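Local coordinates for protein Sfrice_029225 (Spodoptera frugiperda, PDB 6I50) that probably acts as a trimeric cytokine of the tumour necrosis factor family, binding a cell-surface receptor of the TNF receptor type, at residues Q75-D80 against D116-C121; H82-W87 against A106-S111. One frame throughout, in Å; residues are numbered along the deposited sequence.

Interaction 1: Q75-D80 against D116-C121; sequences QIYYLD and DKPNSC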
ATOM      1  N   GLN A  75      -8.350   1.734   1.865  1.00  9.80           N
ATOM      2  CA  GLN A  75      -7.946   2.754   2.826  1.00  9.64           C
ATOM      3  C   GLN A  75      -9.179   3.318   3.515  1.00  8.93           C
ATOM      4  O   GLN A  75     -10.129   3.743   2.848  1.00 10.53           O
ATOM      5  CB  GLN A  75      -7.169   3.891   2.163  1.00  7.74           C
ATOM      6  CG  GLN A  75      -6.774   4.988   3.150  1.00 10.23           C
ATOM      7  CD  GLN A  75      -5.697   5.890   2.594  1.00  9.93           C
ATOM      8  OE1 GLN A  75      -4.580   5.444   2.326  1.00 12.43           O
ATOM      9  NE2 GLN A  75      -6.020   7.174   2.426  1.00  8.81           N
ATOM     10  N   ILE A  76      -9.167   3.311   4.843  1.00  9.13           N
ATOM     11  CA  ILE A  76     -10.178   3.991   5.643  1.00 11.88           C
ATOM     12  C   ILE A  76      -9.478   5.114   6.390  1.00  9.39           C
ATOM     13  O   ILE A  76      -8.497   4.877   7.109  1.00 10.63           O
ATOM     14  CB  ILE A  76     -10.887   3.037   6.617  1.00  9.86           C
ATOM     15  CG1 ILE A  76     -11.551   1.878   5.854  1.00 10.65           C
ATOM     16  CG2 ILE A  76     -11.919   3.792   7.446  1.00 10.88           C
ATOM     17  CD1 ILE A  76     -12.621   2.311   4.864  1.00 11.15           C
ATOM     18  N   TYR A  77      -9.974   6.334   6.219  1.00 10.97           N
ATOM     19  CA  TYR A  77      -9.411   7.510   6.876  1.00 12.73           C
ATOM     20  C   TYR A  77     -10.263   7.796   8.108  1.00 16.22           C
ATOM     21  O   TYR A  77     -11.387   8.290   7.998  1.00 13.99           O
ATOM     22  CB  TYR A  77      -9.389   8.683   5.901  1.00 13.06           C
ATOM     23  CG  TYR A  77      -8.580   9.892   6.318  1.00  9.54           C
ATOM     24  CD1 TYR A  77      -8.993  10.706   7.364  1.00 12.34           C
ATOM     25  CD2 TYR A  77      -7.435  10.254   5.619  1.00 14.90           C
ATOM     26  CE1 TYR A  77      -8.269  11.826   7.725  1.00 18.43           C
ATOM     27  CE2 TYR A  77      -6.706  11.375   5.975  1.00 14.07           C
ATOM     28  CZ  TYR A  77      -7.130  12.156   7.023  1.00 21.36           C
ATOM     29  OH  TYR A  77      -6.412  13.274   7.381  1.00 29.86           O
ATOM     30  N   TYR A  78      -9.726   7.487   9.285  1.00 12.73           N
ATOM     31  CA  TYR A  78     -10.451   7.714  10.528  1.00 12.38           C
ATOM     32  C   TYR A  78     -10.204   9.118  11.056  1.00 10.53           C
ATOM     33  O   TYR A  78      -9.100   9.659  10.944  1.00 15.33           O
ATOM     34  CB  TYR A  78     -10.037   6.694  11.592  1.00 11.33           C
ATOM     35  CG  TYR A  78     -10.400   5.269  11.241  1.00 10.19           C
ATOM     36  CD1 TYR A  78     -11.645   4.742  11.563  1.00 10.44           C
ATOM     37  CD2 TYR A  78      -9.494   4.449  10.583  1.00 14.81           C
ATOM     38  CE1 TYR A  78     -11.972   3.431  11.237  1.00 12.08           C
ATOM     39  CE2 TYR A  78      -9.806   3.148  10.259  1.00 16.83           C
ATOM     40  CZ  TYR A  78     -11.043   2.643  10.584  1.00 15.72           C
ATOM     41  OH  TYR A  78     -11.336   1.338  10.251  1.00 14.14           O
ATOM     42  N   LEU A  79     -11.246   9.703  11.635  1.00 11.85           N
ATOM     43  CA  LEU A  79     -11.151  10.949  12.392  1.00 13.64           C
ATOM     44  C   LEU A  79     -11.926  10.623  13.662  1.00 16.04           C
ATOM     45  O   LEU A  79     -13.145  10.802  13.726  1.00 15.91           O
ATOM     46  CB  LEU A  79     -11.723  12.146  11.629  1.00 14.97           C
ATOM     47  CG  LEU A  79     -11.540  13.500  12.321  1.00 18.04           C
ATOM     48  CD1 LEU A  79     -10.094  13.669  12.754  1.00 27.79           C
ATOM     49  CD2 LEU A  79     -11.959  14.641  11.411  1.00 21.03           C
ATOM     50  N   ASP A  80     -11.216  10.099  14.657  1.00 15.41           N
ATOM     51  CA  ASP A  80     -11.869   9.391  15.742  1.00 15.88           C
ATOM     52  C   ASP A  80     -11.046   9.572  17.006  1.00 15.98           C
ATOM     53  O   ASP A  80      -9.841   9.835  16.950  1.00 19.45           O
ATOM     54  CB  ASP A  80     -12.031   7.904  15.396  1.00 17.03           C
ATOM     55  CG  ASP A  80     -13.033   7.201  16.288  1.00 24.56           C
ATOM     56  OD1 ASP A  80     -14.231   7.173  15.940  1.00 27.36           O
ATOM     57  OD2 ASP A  80     -12.614   6.670  17.336  1.00 28.78           O
ATOM     58  N   ASP A 116     -10.032  13.672  19.180  1.00 22.57           N
ATOM     59  CA  ASP A 116     -10.202  13.277  17.787  1.00 24.17           C
ATOM     60  C   ASP A 116      -8.894  13.483  17.040  1.00 28.01           C
ATOM     61  O   ASP A 116      -8.247  14.525  17.183  1.00 26.46           O
ATOM     62  CB  ASP A 116     -11.314  14.093  17.123  1.00 32.22           C
ATOM     63  CG  ASP A 116     -12.702  13.658  17.551  1.00 40.23           C
ATOM     64  OD1 ASP A 116     -12.874  12.480  17.923  1.00 41.81           O
ATOM     65  OD2 ASP A 116     -13.625  14.499  17.507  1.00 48.78           O
ATOM     66  N   LYS A 117      -8.495  12.495  16.242  1.00 21.67           N
ATOM     67  CA  LYS A 117      -7.272  12.662  15.473  1.00 21.87           C
ATOM     68  C   LYS A 117      -7.360  11.872  14.185  1.00 16.57           C
ATOM     69  O   LYS A 117      -8.039  10.837  14.130  1.00 16.84           O
ATOM     70  CB  LYS A 117      -6.031  12.239  16.268  1.00 25.87           C
ATOM     71  CG  LYS A 117      -6.056  10.831  16.779  1.00 22.40           C
ATOM     72  CD  LYS A 117      -5.237  10.764  18.049  1.00 28.27           C
ATOM     73  CE  LYS A 117      -5.857   9.808  19.039  1.00 38.43           C
ATOM     74  NZ  LYS A 117      -5.859   8.414  18.517  1.00 44.10           N
ATOM     75  N   PRO A 118      -6.686  12.331  13.128  1.00 16.52           N
ATOM     76  CA  PRO A 118      -6.780  11.668  11.825  1.00 13.59           C
ATOM     77  C   PRO A 118      -5.760  10.553  11.665  1.00 13.12           C
ATOM     78  O   PRO A 118      -4.584  10.741  11.991  1.00 13.61           O
ATOM     79  CB  PRO A 118      -6.506  12.812  10.843  1.00 16.63           C
ATOM     80  CG  PRO A 118      -5.579  13.710  11.593  1.00 16.52           C
ATOM     81  CD  PRO A 118      -5.946  13.603  13.052  1.00 17.41           C
ATOM     82  N   ASN A 119      -6.199   9.403  11.156  1.00 13.34           N
ATOM     83  CA  ASN A 119      -5.311   8.278  10.871  1.00 12.08           C
ATOM     84  C   ASN A 119      -5.881   7.514   9.689  1.00 13.96           C
ATOM     85  O   ASN A 119      -7.003   7.010   9.772  1.00 13.44           O
ATOM     86  CB  ASN A 119      -5.185   7.341  12.078  1.00 13.13           C
ATOM     87  CG  ASN A 119      -4.185   7.827  13.092  1.00 16.66           C
ATOM     88  OD1 ASN A 119      -2.978   7.795  12.853  1.00 16.03           O
ATOM     89  ND2 ASN A 119      -4.677   8.268  14.245  1.00 19.15           N
ATOM     90  N   SER A 120      -5.118   7.411   8.604  1.00 12.58           N
ATOM     91  CA  SER A 120      -5.521   6.593   7.468  1.00  9.60           C
ATOM     92  C   SER A 120      -4.929   5.194   7.634  1.00 12.20           C
ATOM     93  O   SER A 120      -3.756   5.044   7.995  1.00 14.75           O
ATOM     94  CB  SER A 120      -5.079   7.230   6.147  1.00  9.68           C
ATOM     95  OG  SER A 120      -3.683   7.472   6.101  1.00 12.78           O
ATOM     96  N   CYS A 121      -5.748   4.172   7.413  1.00 11.14           N
ATOM     97  CA  CYS A 121      -5.330   2.785   7.592  1.00 11.73           C
ATOM     98  C   CYS A 121      -5.427   2.113   6.230  1.00  9.34           C
ATOM     99  O   CYS A 121      -6.534   1.886   5.728  1.00  9.72           O
ATOM    100  CB  CYS A 121      -6.203   2.069   8.627  1.00 14.15           C
ATOM    101  SG  CYS A 121      -5.370   0.738   9.576  1.00 18.64           S
TER
HETATM  102  O   HOH W   1      -2.718   5.617   4.476  1.00 13.97           O
HETATM  103  O   HOH W   2      -8.450   7.364  16.876  1.00 36.58           O
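Tyr77 and Pro118 lie side by side and point the same way, the phenol reaching along the neighbouring strand until its OH comes 3.5 Å from Pro118 CB. CG of Tyr77 stands opposite the backbone N (chi1 -168°), which carries the ring slantwise over the strand 117-121, with Ser120 CB near CD2 and Pro118 CB near CE1. Leu79, on the same face, lays its CD1 branch against the Lys117-Pro118 peptide, 3.7 Å from Pro118 N. At the other end the extended Gln75 chain runs alongside Ser120, and a water 2.8 Å from Gln75 OE1 donates to that oxygen and accepts from Ser120 OG. These two polar ends also reach the second subunit: Gln75 OE1 bonds Ser123 there and Ser120 OG bonds Ala106.

The other face carries Tyr78, whose ring takes Asn119 O at its edge, in plane, while CE2 meets Cys121 CB at 4.1 Å. Ile76 CG2 sits over one face of the same ring, near its rim, and the phenol OH is tied to Asn139. Lys117 bends its chain back so that NZ shares a water with Asp80 O.

Between these two faces the backbones pair antiparallel, their axes 164° apart. Tyr78 N gives a 2.8 Å bond to Asn119 O, and the Ile76-Cys121 pair is bonded both ways; towards the end of strand 68-80, the bond from Asp80 N to Lys117 O is weak. Strand 144-161 flanks 68-80 along its other edge, with backbone bonds to Gln75, Tyr77 and Leu79. Tyr78 and Ile76 pack against strand 84-92 of the facing sheet, and Cys121 is joined by a disulfide to Cys105 of strand 100-108.

Interaction 2: H82-W87 against A106-S111; sequences HDTISW and AQSSYS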
ATOM      1  N   HIS A  82     -11.004   7.164  19.562  1.00 13.33           N
ATOM      2  CA  HIS A  82     -10.621   5.901  20.182  1.00 16.69           C
ATOM      3  C   HIS A  82      -9.122   5.648  20.040  1.00 19.19           C
ATOM      4  O   HIS A  82      -8.478   6.107  19.091  1.00 18.51           O
ATOM      5  CB  HIS A  82     -11.405   4.741  19.568  1.00 16.49           C
ATOM      6  CG  HIS A  82     -12.836   4.693  20.001  1.00 21.42           C
ATOM      7  ND1 HIS A  82     -13.844   5.322  19.304  1.00 23.81           N
ATOM      8  CD2 HIS A  82     -13.423   4.117  21.077  1.00 26.36           C
ATOM      9  CE1 HIS A  82     -14.994   5.125  19.924  1.00 29.12           C
ATOM     10  NE2 HIS A  82     -14.766   4.401  21.007  1.00 27.67           N
ATOM     11  N   ASP A  83      -8.566   4.907  21.003  1.00 16.56           N
ATOM     12  CA  ASP A  83      -7.139   4.602  20.971  1.00 18.00           C
ATOM     13  C   ASP A  83      -6.788   3.682  19.811  1.00 21.31           C
ATOM     14  O   ASP A  83      -5.700   3.807  19.237  1.00 21.95           O
ATOM     15  CB  ASP A  83      -6.698   3.966  22.289  1.00 20.42           C
ATOM     16  CG  ASP A  83      -6.538   4.980  23.408  1.00 30.93           C
ATOM     17  OD1 ASP A  83      -6.520   6.195  23.121  1.00 30.51           O
ATOM     18  OD2 ASP A  83      -6.429   4.557  24.578  1.00 33.18           O
ATOM     19  N   THR A  84      -7.686   2.765  19.452  1.00 16.48           N
ATOM     20  CA  THR A  84      -7.443   1.799  18.391  1.00 13.76           C
ATOM     21  C   THR A  84      -8.509   1.926  17.317  1.00 16.21           C
ATOM     22  O   THR A  84      -9.707   1.975  17.624  1.00 15.99           O
ATOM     23  CB  THR A  84      -7.433   0.371  18.939  1.00 17.88           C
ATOM     24  OG1 THR A  84      -6.397   0.241  19.924  1.00 22.09           O
ATOM     25  CG2 THR A  84      -7.207  -0.633  17.823  1.00 20.66           C
ATOM     26  N   ILE A  85      -8.071   1.990  16.063  1.00 15.49           N
ATOM     27  CA  ILE A  85      -8.953   1.924  14.908  1.00 14.67           C
ATOM     28  C   ILE A  85      -8.462   0.780  14.032  1.00 17.11           C
ATOM     29  O   ILE A  85      -7.251   0.582  13.875  1.00 18.44           O
ATOM     30  CB  ILE A  85      -8.998   3.261  14.137  1.00 16.75           C
ATOM     31  CG1 ILE A  85      -7.592   3.811  13.893  1.00 28.97           C
ATOM     32  CG2 ILE A  85      -9.802   4.293  14.919  1.00 15.79           C
ATOM     33  CD1 ILE A  85      -7.035   3.496  12.526  1.00 36.83           C
ATOM     34  N   SER A  86      -9.400   0.004  13.499  1.00 17.67           N
ATOM     35  CA  SER A  86      -9.029  -1.170  12.726  1.00 14.23           C
ATOM     36  C   SER A  86     -10.198  -1.555  11.835  1.00 16.46           C
ATOM     37  O   SER A  86     -11.361  -1.417  12.232  1.00 16.12           O
ATOM     38  CB  SER A  86      -8.634  -2.331  13.650  1.00 13.66           C
ATOM     39  OG  SER A  86      -8.318  -3.505  12.917  1.00 15.78           O
ATOM     40  N   TRP A  87      -9.886  -2.021  10.631  1.00  7.93           N
ATOM     41  CA  TRP A  87     -10.901  -2.545   9.728  1.00 10.38           C
ATOM     42  C   TRP A  87     -10.525  -3.943   9.255  1.00 15.49           C
ATOM     43  O   TRP A  87      -9.357  -4.357   9.304  1.00 11.52           O
ATOM     44  CB  TRP A  87     -11.139  -1.620   8.515  1.00 11.21           C
ATOM     45  CG  TRP A  87      -9.946  -1.313   7.644  1.00 10.28           C
ATOM     46  CD1 TRP A  87      -9.247  -0.142   7.603  1.00  9.10           C
ATOM     47  CD2 TRP A  87      -9.362  -2.165   6.648  1.00 11.11           C
ATOM     48  NE1 TRP A  87      -8.250  -0.212   6.652  1.00 11.49           N
ATOM     49  CE2 TRP A  87      -8.296  -1.446   6.054  1.00 10.28           C
ATOM     50  CE3 TRP A  87      -9.627  -3.465   6.206  1.00 11.11           C
ATOM     51  CZ2 TRP A  87      -7.495  -1.990   5.051  1.00  8.64           C
ATOM     52  CZ3 TRP A  87      -8.829  -4.004   5.210  1.00 12.47           C
ATOM     53  CH2 TRP A  87      -7.773  -3.268   4.646  1.00  9.50           C
ATOM     54  N   ALA A 106      -4.693  -2.071  11.240  1.00 10.77           N
ATOM     55  CA  ALA A 106      -4.905  -1.554  12.587  1.00 13.07           C
ATOM     56  C   ALA A 106      -3.926  -0.426  12.873  1.00 11.25           C
ATOM     57  O   ALA A 106      -2.786  -0.437  12.403  1.00 10.96           O
ATOM     58  CB  ALA A 106      -4.764  -2.657  13.645  1.00 11.98           C
ATOM     59  N   GLN A 107      -4.389   0.556  13.638  1.00 12.53           N
ATOM     60  CA  GLN A 107      -3.538   1.624  14.147  1.00 13.71           C
ATOM     61  C   GLN A 107      -3.955   1.913  15.578  1.00 16.18           C
ATOM     62  O   GLN A 107      -5.148   1.900  15.891  1.00 18.35           O
ATOM     63  CB  GLN A 107      -3.652   2.889  13.289  1.00 17.81           C
ATOM     64  CG  GLN A 107      -2.474   3.858  13.384  1.00 38.11           C
ATOM     65  CD  GLN A 107      -2.533   4.763  14.604  1.00 56.24           C
ATOM     66  OE1 GLN A 107      -1.519   5.328  15.022  1.00 57.10           O
ATOM     67  NE2 GLN A 107      -3.725   4.913  15.176  1.00 58.09           N
ATOM     68  N   SER A 108      -2.983   2.180  16.450  1.00 17.75           N
ATOM     69  CA  SER A 108      -3.293   2.312  17.866  1.00 19.87           C
ATOM     70  C   SER A 108      -2.270   3.195  18.563  1.00 22.99           C
ATOM     71  O   SER A 108      -1.068   3.100  18.303  1.00 23.93           O
ATOM     72  CB  SER A 108      -3.343   0.941  18.556  1.00 21.52           C
ATOM     73  OG  SER A 108      -3.835   1.049  19.890  1.00 27.97           O
ATOM     74  N   SER A 109      -2.765   4.052  19.447  1.00 25.59           N
ATOM     75  CA  SER A 109      -1.908   4.826  20.329  1.00 25.99           C
ATOM     76  C   SER A 109      -2.717   5.177  21.565  1.00 24.68           C
ATOM     77  O   SER A 109      -3.942   5.303  21.500  1.00 26.11           O
ATOM     78  CB  SER A 109      -1.382   6.095  19.650  1.00 29.70           C
ATOM     79  OG  SER A 109      -2.443   7.003  19.410  1.00 31.11           O
ATOM     80  N   TYR A 110      -2.027   5.318  22.691  1.00 25.72           N
ATOM     81  CA  TYR A 110      -2.692   5.563  23.959  1.00 24.98           C
ATOM     82  C   TYR A 110      -2.842   7.058  24.206  1.00 26.86           C
ATOM     83  O   TYR A 110      -1.902   7.833  24.008  1.00 32.24           O
ATOM     84  CB  TYR A 110      -1.920   4.920  25.114  1.00 27.35           C
ATOM     85  CG  TYR A 110      -2.562   5.163  26.467  1.00 30.83           C
ATOM     86  CD1 TYR A 110      -3.560   4.321  26.947  1.00 35.84           C
ATOM     87  CD2 TYR A 110      -2.183   6.244  27.253  1.00 37.75           C
ATOM     88  CE1 TYR A 110      -4.157   4.549  28.176  1.00 38.23           C
ATOM     89  CE2 TYR A 110      -2.776   6.480  28.481  1.00 40.40           C
ATOM     90  CZ  TYR A 110      -3.760   5.628  28.938  1.00 43.15           C
ATOM     91  OH  TYR A 110      -4.348   5.863  30.160  1.00 47.48           O
ATOM     92  N   SER A 111      -4.035   7.453  24.641  1.00 22.16           N
ATOM     93  CA  SER A 111      -4.285   8.807  25.108  1.00 21.42           C
ATOM     94  C   SER A 111      -5.174   8.735  26.338  1.00 21.81           C
ATOM     95  O   SER A 111      -6.038   7.863  26.443  1.00 22.41           O
ATOM     96  CB  SER A 111      -4.944   9.670  24.028  1.00 34.62           C
ATOM     97  OG  SER A 111      -6.198   9.128  23.665  1.00 40.55           O
TER
HETATM   98  O   HOH W   3      -7.417   5.360  26.666  1.00 31.88           O
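Asp83 meets Ser111 through its carboxylate: OD1 lies 3.0 Å from Ser111 OG, a hydroxyl that also has Glu113 O within reach, and receives a weak bond from Ser111 N. CG stands opposite the carbonyl carbon (chi1 -77°), turning the group towards the chain beyond strand 100-108, where OD2 lies 3.7 Å from Tyr110 CD1. With an alanine in place of Asp83, the carboxylate would be gone and Ser111 N and OG would probably lose the acceptor that ties 109-111 to the start of strand 84-92. The second polar side-chain link joins Thr84 OG1 to Ser108 OG, 2.7 Å apart.

Among the backbone bonds, Ile85 and Gln107 exchange a pair, each 2.9 Å between N and O. Ser109 N adds a bond to Asp83 O, extending the ladder past the strands.

Apolar contact centres on Ile85, whose side chain slants across that of Gln107 and brings CD1 3.5 Å from Gln107 CB. On the other face Ser86 OG touches Ala106 CB, though its hydrogen bond goes to Cys105 O.

Together the strands form an antiparallel beta hairpin, 84-92 with 100-108, in one sheet of the TNF jelly-roll.

The centres of the two interactions lie about 9 Å apart, on the same side of the chain's centre. Strands 68-80 and 84-92 follow each other, as do 100-108 and 117-129, making interaction 2 nested within the loop that interaction 1 closes. The strand pairs belong to different sheets of the sandwich, and side chains bridge them: Ile85 CD1 packs 3.3 Å from Tyr78 CD2, while Trp87 NE1 probably hydrogen-bonds Cys121 O. Both also lie at subunit boundaries, where Asn119 and Ser120 of one chain bond Ser108 and Ala106 of another. The strand ends that pack the two sheets together thus also carry contacts between subunits.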